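Local coordinates for glutathione S-transferase (PDB 4IVF), which binds two glutathione molecules per subunit and, as a member of the glutathione S-transferase superfamily, probably uses this thiol in conjugation or reduction chemistry, at residues Gly119-Gln124 with Asn141-Asp146; Ile112-Glu117 with Asp178-Gly183; Leu108-Phe113 with Glu155-Arg160; Trp184-Ser189 with Lys216-Pro221. All blocks are in the same frame, centred on the assembly; numbering follows the deposited sequence.

Contact 1: Gly119-Gln124 with Asn141-Asp146; sequences GPIQGQ and NRYITD. With GSH (glutathione), chain T; GSH (glutathione), chain I.
Tyr143 and Asp146 of helix 137-159 rest on Ile121 and Gln124 of helix 102-131, a pair of the all-helical GST C-terminal domain. The two axes run 8.2 Å apart at 138°, nearer antiparallel than parallel. Along 141-146, Arg142 is the first to take part. Its extended chain passes over one face of the Tyr143 ring with CG and then leaves the pair for a glutathione that is also held by Asn17 and Arg57 of the second subunit. There Arg142 NH2 binds glutathione O11 at 3.0 Å and Arg142 NH1 binds O12 of the same carboxylate at 3.2 Å, a two-pronged grip across the dimer. The opposite face of Tyr143 receives Gln124 CB, 3.6 Å from the ring centroid and nearly on the normal, a CH-pi contact, while Ile121 CD1 approaches the ring edge at 4.0 Å from CE1. Gln124 bends at chi2 (-37°), curling its amide back so that NE2 bonds Pro120 O at 3.1 Å in the carbonyl plane. Its OE1 is taken by Tyr143 OH and Arg142 NH2 of the second subunit, so the same residues serve both the helix pair and the dimer. Asp146 follows: its OD1 pairs with Arg149, while the side chain crosses that of Ile121 at about a right angle, Asp146 OD2 lying 3.4 Å from Ile121 CG1.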
# COMPACT_ATOMS: atom_id res chain seq x y z
N GLY F 119 -2.75 2.68 7.68
CA GLY F 119 -4.09 2.09 7.61
C GLY F 119 -4.21 0.69 8.20
O GLY F 119 -4.99 0.46 9.10
N PRO F 120 -3.43 -0.27 7.67
CA PRO F 120 -3.50 -1.63 8.22
C PRO F 120 -3.28 -1.70 9.73
O PRO F 120 -4.03 -2.41 10.40
CB PRO F 120 -2.39 -2.37 7.47
CG PRO F 120 -2.37 -1.69 6.12
CD PRO F 120 -2.60 -0.22 6.45
N ILE F 121 -2.28 -1.00 10.26
CA ILE F 121 -1.99 -1.09 11.69
C ILE F 121 -3.04 -0.39 12.57
O ILE F 121 -3.48 -0.93 13.58
CB ILE F 121 -0.56 -0.57 12.01
CG1 ILE F 121 0.49 -1.53 11.43
CG2 ILE F 121 -0.36 -0.37 13.51
CD1 ILE F 121 0.36 -2.97 11.93
N GLN F 122 -3.44 0.82 12.18
CA GLN F 122 -4.43 1.55 12.94
C GLN F 122 -5.80 0.86 12.83
O GLN F 122 -6.65 0.96 13.72
CB GLN F 122 -4.52 3.00 12.46
CG GLN F 122 -5.41 3.88 13.33
CD GLN F 122 -5.38 5.35 12.95
OE1 GLN F 122 -4.43 5.83 12.32
NE2 GLN F 122 -6.42 6.08 13.33
N GLY F 123 -6.01 0.14 11.73
CA GLY F 123 -7.22 -0.62 11.53
C GLY F 123 -7.27 -1.81 12.46
O GLY F 123 -8.34 -2.18 12.93
N GLN F 124 -6.11 -2.40 12.76
CA GLN F 124 -6.07 -3.53 13.68
C GLN F 124 -6.38 -3.07 15.09
O GLN F 124 -7.12 -3.72 15.82
CB GLN F 124 -4.73 -4.25 13.67
CG GLN F 124 -4.36 -4.85 12.34
CD GLN F 124 -5.56 -5.42 11.61
OE1 GLN F 124 -6.17 -6.39 12.07
NE2 GLN F 124 -5.90 -4.82 10.47
N ASN F 141 -2.72 -3.60 22.96
CA ASN F 141 -1.44 -2.97 23.23
C ASN F 141 -0.54 -2.96 22.01
O ASN F 141 0.09 -1.95 21.71
CB ASN F 141 -0.71 -3.65 24.40
CG ASN F 141 -1.45 -3.49 25.71
OD1 ASN F 141 -2.21 -2.55 25.91
ND2 ASN F 141 -1.20 -4.42 26.63
N ARG F 142 -0.48 -4.09 21.30
CA ARG F 142 0.41 -4.21 20.13
C ARG F 142 0.12 -3.14 19.08
O ARG F 142 1.04 -2.47 18.60
CB ARG F 142 0.34 -5.60 19.51
CG ARG F 142 1.12 -5.75 18.21
CD ARG F 142 1.28 -7.22 17.80
NE ARG F 142 1.72 -7.36 16.42
CZ ARG F 142 2.98 -7.27 16.01
NH1 ARG F 142 3.96 -7.04 16.88
NH2 ARG F 142 3.27 -7.41 14.73
N TYR F 143 -1.15 -2.96 18.75
CA TYR F 143 -1.53 -2.06 17.65
C TYR F 143 -1.65 -0.58 18.02
O TYR F 143 -1.37 0.29 17.20
CB TYR F 143 -2.77 -2.61 16.92
CG TYR F 143 -2.43 -3.96 16.34
CD1 TYR F 143 -1.50 -4.07 15.33
CD2 TYR F 143 -2.99 -5.13 16.85
CE1 TYR F 143 -1.14 -5.29 14.81
CE2 TYR F 143 -2.64 -6.36 16.33
CZ TYR F 143 -1.71 -6.43 15.31
OH TYR F 143 -1.32 -7.64 14.77
N ILE F 144 -2.06 -0.29 19.25
CA ILE F 144 -1.99 1.06 19.74
C ILE F 144 -0.52 1.55 19.72
O ILE F 144 -0.24 2.65 19.26
CB ILE F 144 -2.56 1.16 21.16
CG1 ILE F 144 -4.07 0.96 21.14
CG2 ILE F 144 -2.19 2.49 21.79
CD1 ILE F 144 -4.82 2.04 20.40
N THR F 145 0.39 0.71 20.21
CA THR F 145 1.81 1.04 20.29
C THR F 145 2.42 1.22 18.90
O THR F 145 3.17 2.17 18.65
CB THR F 145 2.61 -0.03 21.05
OG1 THR F 145 2.22 -0.03 22.43
CG2 THR F 145 4.08 0.26 20.98
N ASP F 146 2.09 0.32 17.98
CA ASP F 146 2.63 0.44 16.64
C ASP F 146 1.98 1.61 15.89
O ASP F 146 2.62 2.25 15.05
CB ASP F 146 2.50 -0.87 15.86
CG ASP F 146 3.48 -0.95 14.69
OD1 ASP F 146 4.67 -0.61 14.88
OD2 ASP F 146 3.05 -1.31 13.58
N1 GSH T . -12.64 -6.87 7.70
CA1 GSH T . -12.43 -5.98 8.81
C1 GSH T . -12.06 -6.75 10.00
O11 GSH T . -11.87 -7.99 9.91
O12 GSH T . -11.91 -6.18 11.11
CB1 GSH T . -13.65 -5.08 9.05
CG1 GSH T . -13.23 -3.76 9.57
CD1 GSH T . -12.53 -2.89 8.51
OE1 GSH T . -12.72 -3.08 7.30
N2 GSH T . -11.60 -1.78 8.92
CA2 GSH T . -10.94 -0.97 7.91
C2 GSH T . -9.47 -1.28 7.90
O2 GSH T . -8.91 -1.61 8.94
CB2 GSH T . -11.10 0.45 8.22
SG2 GSH T . -12.80 0.85 8.41
N3 GSH T . -8.69 -1.17 6.68
CA3 GSH T . -7.28 -1.47 6.73
C3 GSH T . -6.54 -0.62 5.77
O31 GSH T . -6.96 0.52 5.44
O32 GSH T . -5.47 -1.07 5.26
N1 GSH I . 8.41 -5.11 13.97
CA1 GSH I . 7.90 -6.34 13.45
C1 GSH I . 6.91 -6.88 14.38
O11 GSH I . 6.15 -7.82 14.05
O12 GSH I . 6.82 -6.39 15.52
CB1 GSH I . 9.04 -7.32 13.23
CG1 GSH I . 8.64 -8.39 12.29
CD1 GSH I . 8.56 -7.85 10.87
OE1 GSH I . 9.16 -6.82 10.55
N2 GSH I . 7.72 -8.58 9.86
CA2 GSH I . 7.60 -8.12 8.49
C2 GSH I . 6.18 -7.69 8.23
O2 GSH I . 5.26 -8.14 8.90
CB2 GSH I . 7.91 -9.23 7.60
SG2 GSH I . 9.56 -9.78 7.91
N3 GSH I . 5.88 -6.75 7.17
CA3 GSH I . 4.48 -6.39 6.99
C3 GSH I . 4.27 -5.78 5.66
O31 GSH I . 4.84 -6.26 4.65
O32 GSH I . 3.51 -4.78 5.56

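Contact 2: Ile112-Glu117 with Asp178-Gly183; sequences IFQVAE and DFALLG. With GSH (glutathione), chain J.
In the buried core of the GST C-terminal domain, close to the glutathione pocket, helix 102-131 meets helix 176-185 where Gln114 lies on Ala180 and Leu181. The backbones come near, with the CA atoms of Gln114 and Leu181 6.0 Å apart, as the small Ala180 permits. Gln114 sends CG back beside its own carbonyl carbon (chi1 -167°) and then bends at chi2 (-72°), which lays the chain across the other helix: CG sits 3.6 Å from Leu181 N, and OE1 lies 3.4 Å from the methyl CB of Ala180. The amide itself is gripped from elsewhere, NE2 giving a hydrogen bond to Asn118 OD1 and OE1 accepting one from Lys20 NZ of helix 16-27. Three residues on, at the end of a wider pi-type turn, Glu117 serves the dimer: its OE2 accepts a hydrogen bond from N1 of a glutathione at 2.9 Å. That tripeptide occupies the site of the second subunit, whose Arg57 also forms a salt bridge with Glu117 OE1. Between the helices the glutamine thus makes van der Waals contact, mainly against backbone and the alanine methyl, while the two outside bonds engage both OE1 and NE2 of the buried amide and would fix its rotation.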
# COMPACT_ATOMS: atom_id res chain seq x y z
N ILE F 112 2.51 4.96 -0.22
CA ILE F 112 2.54 3.51 0.01
C ILE F 112 2.72 3.19 1.49
O ILE F 112 2.03 2.31 2.03
CB ILE F 112 3.60 2.78 -0.87
CG1 ILE F 112 3.28 2.94 -2.36
CG2 ILE F 112 3.72 1.31 -0.49
CD1 ILE F 112 1.85 2.71 -2.71
N PHE F 113 3.60 3.93 2.16
CA PHE F 113 3.80 3.83 3.60
C PHE F 113 2.47 3.99 4.36
O PHE F 113 2.18 3.23 5.28
CB PHE F 113 4.81 4.89 4.08
CG PHE F 113 5.07 4.88 5.57
CD1 PHE F 113 5.16 3.70 6.28
CD2 PHE F 113 5.28 6.07 6.25
CE1 PHE F 113 5.42 3.70 7.64
CE2 PHE F 113 5.55 6.09 7.61
CZ PHE F 113 5.62 4.90 8.31
N GLN F 114 1.68 4.97 3.96
CA GLN F 114 0.37 5.15 4.56
C GLN F 114 -0.53 3.93 4.33
O GLN F 114 -1.06 3.37 5.28
CB GLN F 114 -0.31 6.43 4.05
CG GLN F 114 -1.55 6.85 4.86
CD GLN F 114 -2.74 5.92 4.63
OE1 GLN F 114 -3.12 5.64 3.49
NE2 GLN F 114 -3.32 5.41 5.72
N VAL F 115 -0.72 3.52 3.07
CA VAL F 115 -1.63 2.40 2.79
C VAL F 115 -1.08 1.05 3.25
O VAL F 115 -1.84 0.10 3.49
CB VAL F 115 -2.05 2.31 1.29
CG1 VAL F 115 -2.63 3.64 0.81
CG2 VAL F 115 -0.87 1.86 0.41
N ALA F 116 0.23 0.95 3.39
CA ALA F 116 0.86 -0.32 3.74
C ALA F 116 1.10 -0.51 5.23
O ALA F 116 1.22 -1.65 5.71
CB ALA F 116 2.15 -0.52 2.97
N GLU F 117 1.19 0.58 5.99
CA GLU F 117 1.45 0.44 7.42
C GLU F 117 0.48 1.24 8.29
O GLU F 117 -0.10 0.71 9.24
CB GLU F 117 2.94 0.69 7.74
CG GLU F 117 3.83 -0.34 7.03
CD GLU F 117 5.33 -0.10 7.16
OE1 GLU F 117 5.82 -0.01 8.30
OE2 GLU F 117 6.02 -0.05 6.12
N ASP F 178 -0.35 13.17 1.70
CA ASP F 178 -1.00 13.90 2.79
C ASP F 178 -2.48 13.55 2.90
O ASP F 178 -3.01 13.33 3.98
CB ASP F 178 -0.85 15.41 2.59
CG ASP F 178 0.59 15.85 2.44
OD1 ASP F 178 1.12 15.80 1.31
OD2 ASP F 178 1.20 16.24 3.46
N PHE F 179 -3.17 13.50 1.76
CA PHE F 179 -4.60 13.23 1.81
C PHE F 179 -4.89 11.82 2.28
O PHE F 179 -5.86 11.60 2.99
CB PHE F 179 -5.25 13.59 0.48
CG PHE F 179 -5.19 15.05 0.17
CD1 PHE F 179 -5.85 15.97 0.97
CD2 PHE F 179 -4.43 15.53 -0.90
CE1 PHE F 179 -5.79 17.33 0.71
CE2 PHE F 179 -4.35 16.87 -1.16
CZ PHE F 179 -5.04 17.79 -0.35
N ALA F 180 -4.03 10.88 1.93
CA ALA F 180 -4.12 9.51 2.43
C ALA F 180 -4.00 9.45 3.94
O ALA F 180 -4.82 8.81 4.61
CB ALA F 180 -3.05 8.62 1.78
N LEU F 181 -2.97 10.09 4.48
CA LEU F 181 -2.75 10.08 5.93
C LEU F 181 -3.92 10.74 6.67
O LEU F 181 -4.36 10.29 7.74
CB LEU F 181 -1.42 10.78 6.27
CG LEU F 181 -1.11 10.82 7.78
CD1 LEU F 181 -0.94 9.42 8.33
CD2 LEU F 181 0.12 11.67 8.07
N LEU F 182 -4.44 11.80 6.07
CA LEU F 182 -5.49 12.62 6.68
C LEU F 182 -6.76 11.82 7.01
O LEU F 182 -7.40 12.05 8.04
CB LEU F 182 -5.84 13.78 5.73
CG LEU F 182 -6.86 14.80 6.18
CD1 LEU F 182 -6.43 15.43 7.51
CD2 LEU F 182 -7.08 15.86 5.11
N GLY F 183 -7.13 10.88 6.14
CA GLY F 183 -8.33 10.09 6.37
C GLY F 183 -8.25 9.36 7.70
O GLY F 183 -9.22 9.33 8.43
N1 GSH J . 5.63 -1.92 3.97
CA1 GSH J . 7.04 -2.22 3.91
C1 GSH J . 7.41 -2.59 2.55
O11 GSH J . 8.58 -2.46 2.19
O12 GSH J . 6.56 -3.05 1.75
CB1 GSH J . 7.32 -3.39 4.83
CG1 GSH J . 8.74 -3.39 5.22
CD1 GSH J . 9.01 -4.42 6.31
OE1 GSH J . 8.09 -5.01 6.91
N2 GSH J . 10.44 -4.72 6.66
CA2 GSH J . 10.74 -5.69 7.69
C2 GSH J . 11.62 -5.02 8.71
O2 GSH J . 12.50 -4.25 8.32
CB2 GSH J . 11.47 -6.81 7.10
SG2 GSH J . 10.56 -7.55 5.77
N3 GSH J . 11.41 -5.31 10.13
CA3 GSH J . 12.24 -4.69 11.15
C3 GSH J . 11.43 -3.88 12.09
O31 GSH J . 10.23 -3.63 11.83
O32 GSH J . 11.96 -3.44 13.17

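Contact 3: Leu108-Phe113 with Glu155-Arg160; sequences LEYLIF and EDILSR
Tyr110 and Ile157 both turn their first side-chain branch away from the carbonyl carbon, to lie beside the backbone N. For Ile157 (chi1 -67°) this leaves CG2 beside the carbonyl carbon, and an extended chi2 of 174° carries CD1 outward; the two methyls diverge from one stem. They belong to helix 137-159, Tyr110 to helix 102-131, two long helices of the GST C-terminal domain. The backbones stand well apart here, with 9.0 Å between the CA atoms of Tyr110 and Ile157, and side chains alone bridge the gap, sliding past each other in opposite directions. Both methyls settle on the same face of the tyrosine ring. Ile157 CD1 covers the Tyr110 CD1 and CE1 side, 3.9 Å from the ring centroid in a CH-pi contact, whereas Ile157 CG2 reaches the other side, 3.5 Å from Tyr110 CE2. Ile157 CD1 also touches Phe113, one turn further along, 4.3 Å from Phe113 CD2. Phe113 meets the ring of Phe154 as well, and Ile157 leans on Leu169, so the isoleucine is wedged into an apolar seam. At its margin charges take over: Arg160 curls back over the preceding turn to form a salt bridge with Asp156, and NH2 binds Val50 O of the second subunit too, linking this part of the chain to the dimer partner. Glu155 turns elsewhere, its carboxylate receiving the backbone N atoms of Leu200 and Leu201. Within the Asp156-Arg160 pair, NH2 meets OD2 at 2.9 Å on the syn side, 33° out of the carboxylate plane.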
# COMPACT_ATOMS: atom_id res chain seq x y z
N LEU F 108 5.16 8.92 -3.72
CA LEU F 108 4.78 7.53 -3.87
C LEU F 108 5.23 6.70 -2.66
O LEU F 108 4.47 5.89 -2.12
CB LEU F 108 5.36 6.96 -5.17
CG LEU F 108 4.61 5.78 -5.77
CD1 LEU F 108 3.19 6.19 -6.14
CD2 LEU F 108 5.36 5.25 -7.00
N GLU F 109 6.47 6.92 -2.21
CA GLU F 109 6.96 6.23 -1.03
C GLU F 109 6.11 6.49 0.22
O GLU F 109 5.86 5.60 1.01
CB GLU F 109 8.42 6.59 -0.76
CG GLU F 109 8.91 6.14 0.61
CD GLU F 109 10.35 6.53 0.86
OE1 GLU F 109 11.06 6.84 -0.12
OE2 GLU F 109 10.77 6.52 2.04
N TYR F 110 5.67 7.73 0.41
CA TYR F 110 4.93 8.05 1.62
C TYR F 110 3.45 7.65 1.50
O TYR F 110 2.81 7.24 2.48
CB TYR F 110 5.11 9.52 2.00
CG TYR F 110 6.55 9.88 2.31
CD1 TYR F 110 7.43 8.94 2.84
CD2 TYR F 110 7.04 11.17 2.08
CE1 TYR F 110 8.76 9.28 3.13
CE2 TYR F 110 8.35 11.52 2.36
CZ TYR F 110 9.20 10.57 2.88
OH TYR F 110 10.50 10.92 3.15
N LEU F 111 2.90 7.76 0.29
CA LEU F 111 1.59 7.21 0.01
C LEU F 111 1.56 5.71 0.32
O LEU F 111 0.67 5.24 1.03
CB LEU F 111 1.18 7.44 -1.45
CG LEU F 111 -0.11 6.70 -1.86
CD1 LEU F 111 -1.33 7.21 -1.09
CD2 LEU F 111 -0.37 6.79 -3.36
N ILE F 112 2.51 4.96 -0.22
CA ILE F 112 2.54 3.51 0.01
C ILE F 112 2.72 3.19 1.49
O ILE F 112 2.03 2.31 2.03
CB ILE F 112 3.60 2.78 -0.87
CG1 ILE F 112 3.28 2.94 -2.36
CG2 ILE F 112 3.72 1.31 -0.49
CD1 ILE F 112 1.85 2.71 -2.71
N PHE F 113 3.60 3.93 2.16
CA PHE F 113 3.80 3.83 3.60
C PHE F 113 2.47 3.99 4.36
O PHE F 113 2.18 3.23 5.28
CB PHE F 113 4.81 4.89 4.08
CG PHE F 113 5.07 4.88 5.57
CD1 PHE F 113 5.16 3.70 6.28
CD2 PHE F 113 5.28 6.07 6.25
CE1 PHE F 113 5.42 3.70 7.64
CE2 PHE F 113 5.55 6.09 7.61
CZ PHE F 113 5.62 4.90 8.31
N GLU F 155 5.94 12.23 11.81
CA GLU F 155 6.42 13.44 12.47
C GLU F 155 7.86 13.71 12.05
O GLU F 155 8.23 14.84 11.76
CB GLU F 155 6.31 13.31 13.98
CG GLU F 155 6.74 14.51 14.78
CD GLU F 155 5.81 15.71 14.62
OE1 GLU F 155 4.80 15.59 13.90
OE2 GLU F 155 6.10 16.77 15.22
N ASP F 156 8.67 12.65 12.02
CA ASP F 156 10.03 12.76 11.54
C ASP F 156 10.07 13.23 10.07
O ASP F 156 10.87 14.10 9.71
CB ASP F 156 10.78 11.43 11.69
CG ASP F 156 12.26 11.57 11.41
OD1 ASP F 156 12.73 12.73 11.38
OD2 ASP F 156 12.95 10.55 11.23
N ILE F 157 9.21 12.65 9.23
CA ILE F 157 9.13 13.02 7.82
C ILE F 157 8.85 14.52 7.66
O ILE F 157 9.56 15.22 6.92
CB ILE F 157 8.06 12.16 7.08
CG1 ILE F 157 8.53 10.72 7.02
CG2 ILE F 157 7.84 12.67 5.67
CD1 ILE F 157 7.53 9.78 6.45
N LEU F 158 7.86 15.01 8.40
CA LEU F 158 7.54 16.43 8.39
C LEU F 158 8.72 17.29 8.84
O LEU F 158 8.92 18.38 8.31
CB LEU F 158 6.33 16.72 9.27
CG LEU F 158 4.97 16.30 8.72
CD1 LEU F 158 3.92 16.55 9.76
CD2 LEU F 158 4.66 17.06 7.45
N SER F 159 9.49 16.79 9.81
CA SER F 159 10.62 17.53 10.36
C SER F 159 11.75 17.69 9.33
O SER F 159 12.56 18.61 9.42
CB SER F 159 11.16 16.85 11.62
OG SER F 159 11.94 15.72 11.28
N ARG F 160 11.80 16.78 8.37
CA ARG F 160 12.80 16.82 7.33
C ARG F 160 12.44 17.80 6.21
O ARG F 160 13.23 18.03 5.30
CB ARG F 160 13.05 15.42 6.78
CG ARG F 160 13.60 14.47 7.81
CD ARG F 160 13.72 13.07 7.28
NE ARG F 160 14.03 12.13 8.35
CZ ARG F 160 14.75 11.02 8.20
NH1 ARG F 160 15.26 10.72 7.01
NH2 ARG F 160 14.97 10.23 9.24

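Contact 4: Trp184-Ser189 with Lys216-Pro221; sequences WAYRLS and KGFEVP. With GSH (glutathione), chain T.
Tyr186 and Phe218 stack, each from a type I turn, in the GST C-terminal domain. Two residues before the tyrosine, Trp184 points away from this pair into the glutathione pocket, with CZ2 3.4 Å from the O31 carboxylate oxygen of the tripeptide. Its NE1 is hydrogen-bonded to Asn17 OD1, a bond consistent with Trp184 helping to orient this glutathione-binding residue. Ala185 then opens a type I turn that closes at Leu188. Within it Tyr186 has CG anti to the backbone N (chi1 -177°), and this lays the ring over Phe218. The result is an offset stack, centroids 4.0 Å apart and planes 20° from parallel. The overlap is partial: Phe218 CE1 lies only 3.3 Å from Tyr186 CG, so the phenylalanine rim covers the root of the tyrosine ring. Phe218 stands in its own type I turn, from Gly217 to Val220, ahead of a cis peptide bond before Pro221. Around the pair, Tyr205 and Leu209 of helix 199-209 touch Tyr186 and Phe218 respectively, while Tyr19 of helix 16-27 meets Phe218 edge-to-face and Ile23 packs on it, joining the helical domain to the thioredoxin-like one.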
# COMPACT_ATOMS: atom_id res chain seq x y z
N TRP F 184 -7.08 8.79 8.00
CA TRP F 184 -6.85 8.00 9.20
C TRP F 184 -6.48 8.81 10.43
O TRP F 184 -6.77 8.40 11.56
CB TRP F 184 -5.77 6.95 8.95
CG TRP F 184 -6.31 5.73 8.25
CD1 TRP F 184 -6.37 5.49 6.91
CD2 TRP F 184 -6.90 4.58 8.89
NE1 TRP F 184 -6.95 4.27 6.67
CE2 TRP F 184 -7.29 3.69 7.86
CE3 TRP F 184 -7.12 4.22 10.22
CZ2 TRP F 184 -7.89 2.46 8.13
CZ3 TRP F 184 -7.73 2.99 10.49
CH2 TRP F 184 -8.10 2.13 9.45
N ALA F 185 -5.82 9.95 10.21
CA ALA F 185 -5.49 10.86 11.30
C ALA F 185 -6.79 11.33 11.96
O ALA F 185 -6.88 11.53 13.16
CB ALA F 185 -4.70 12.06 10.78
N TYR F 186 -7.81 11.49 11.12
CA TYR F 186 -9.13 11.89 11.56
C TYR F 186 -9.70 10.90 12.60
O TYR F 186 -10.51 11.28 13.44
CB TYR F 186 -10.04 11.97 10.34
CG TYR F 186 -11.43 12.44 10.63
CD1 TYR F 186 -11.70 13.79 10.84
CD2 TYR F 186 -12.49 11.55 10.67
CE1 TYR F 186 -12.98 14.22 11.11
CE2 TYR F 186 -13.78 11.98 10.93
CZ TYR F 186 -14.02 13.31 11.14
OH TYR F 186 -15.30 13.73 11.40
N ARG F 187 -9.24 9.65 12.55
CA ARG F 187 -9.78 8.60 13.41
C ARG F 187 -9.02 8.40 14.74
O ARG F 187 -9.44 7.58 15.57
CB ARG F 187 -9.82 7.27 12.65
CG ARG F 187 -11.07 7.05 11.81
CD ARG F 187 -12.22 6.58 12.67
NE ARG F 187 -13.28 6.00 11.86
CZ ARG F 187 -14.27 6.71 11.32
NH1 ARG F 187 -14.33 8.02 11.48
NH2 ARG F 187 -15.20 6.08 10.60
N LEU F 188 -7.93 9.15 14.93
CA LEU F 188 -7.13 9.02 16.15
C LEU F 188 -7.92 9.39 17.40
O LEU F 188 -7.69 8.83 18.47
CB LEU F 188 -5.87 9.89 16.06
CG LEU F 188 -4.70 9.34 15.21
CD1 LEU F 188 -3.50 10.32 15.18
CD2 LEU F 188 -4.25 7.98 15.72
N SER F 189 -8.85 10.32 17.26
CA SER F 189 -9.63 10.78 18.40
C SER F 189 -10.45 9.65 19.03
O SER F 189 -10.65 9.64 20.24
CB SER F 189 -10.54 11.94 18.00
OG SER F 189 -11.48 11.52 17.02
N LYS F 216 -15.66 19.19 3.43
CA LYS F 216 -16.73 18.62 2.62
C LYS F 216 -16.54 17.12 2.43
O LYS F 216 -17.47 16.35 2.64
CB LYS F 216 -16.82 19.34 1.27
CG LYS F 216 -17.84 18.73 0.30
CD LYS F 216 -19.25 18.82 0.84
CE LYS F 216 -20.23 18.17 -0.10
NZ LYS F 216 -21.59 18.04 0.52
N GLY F 217 -15.33 16.70 2.06
CA GLY F 217 -15.00 15.29 1.90
C GLY F 217 -15.26 14.48 3.16
O GLY F 217 -15.66 13.31 3.09
N PHE F 218 -15.05 15.09 4.32
CA PHE F 218 -15.34 14.41 5.59
C PHE F 218 -16.85 14.28 5.85
O PHE F 218 -17.25 13.51 6.71
CB PHE F 218 -14.65 15.12 6.76
CG PHE F 218 -13.23 14.67 6.99
CD1 PHE F 218 -12.93 13.32 7.15
CD2 PHE F 218 -12.19 15.59 7.04
CE1 PHE F 218 -11.63 12.91 7.34
CE2 PHE F 218 -10.88 15.18 7.25
CZ PHE F 218 -10.60 13.85 7.41
N GLU F 219 -17.67 15.01 5.11
CA GLU F 219 -19.12 14.89 5.22
C GLU F 219 -19.70 13.99 4.13
O GLU F 219 -20.91 13.99 3.88
CB GLU F 219 -19.78 16.27 5.18
CG GLU F 219 -19.28 17.23 6.26
CD GLU F 219 -19.59 18.69 5.94
OE1 GLU F 219 -20.14 18.97 4.85
OE2 GLU F 219 -19.27 19.57 6.78
N VAL F 220 -18.83 13.22 3.48
CA VAL F 220 -19.22 12.36 2.36
C VAL F 220 -18.82 10.91 2.58
O VAL F 220 -17.63 10.58 2.57
CB VAL F 220 -18.59 12.85 1.04
CG1 VAL F 220 -18.86 11.84 -0.09
CG2 VAL F 220 -19.10 14.24 0.67
N PRO F 221 -19.80 10.02 2.79
CA PRO F 221 -21.22 10.35 3.00
C PRO F 221 -21.46 10.96 4.38
O PRO F 221 -20.58 10.86 5.24
CB PRO F 221 -21.93 8.99 2.84
CG PRO F 221 -20.88 7.96 3.04
CD PRO F 221 -19.57 8.57 2.64
N1 GSH T . -12.64 -6.87 7.70
CA1 GSH T . -12.43 -5.98 8.81
C1 GSH T . -12.06 -6.75 10.00
O11 GSH T . -11.87 -7.99 9.91
O12 GSH T . -11.91 -6.18 11.11
CB1 GSH T . -13.65 -5.08 9.05
CG1 GSH T . -13.23 -3.76 9.57
CD1 GSH T . -12.53 -2.89 8.51
OE1 GSH T . -12.72 -3.08 7.30
N2 GSH T . -11.60 -1.78 8.92
CA2 GSH T . -10.94 -0.97 7.91
C2 GSH T . -9.47 -1.28 7.90
O2 GSH T . -8.91 -1.61 8.94
CB2 GSH T . -11.10 0.45 8.22
SG2 GSH T . -12.80 0.85 8.41
N3 GSH T . -8.69 -1.17 6.68
CA3 GSH T . -7.28 -1.47 6.73
C3 GSH T . -6.54 -0.62 5.77
O31 GSH T . -6.96 0.52 5.44
O32 GSH T . -5.47 -1.07 5.26

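Overall arrangement
Helix 102-131 carries contacts 3, 2 and 1 in succession toward its C-terminal end. Contacts 2 and 3 share Ile112 and Phe113, with centres about 9 Å apart, and contact 1 is nested in the chain loop that each of them closes. Contacts 1 and 4 converge on one glutathione: Gly119, Pro120 and Gly123 line it from one helix and Trp184 from another, and Gln122 NE2 lies 2.9 Å from Trp184 O, probably hydrogen-bonded. Contact 2 lies beside contact 4, Gln114 NE2 being 3.3 Å from Trp184 CD1. Contacts 1, 2 and 3 also reach the second subunit, the first two both directly and through glutathiones held by that subunit; contact 4 stays within its own chain.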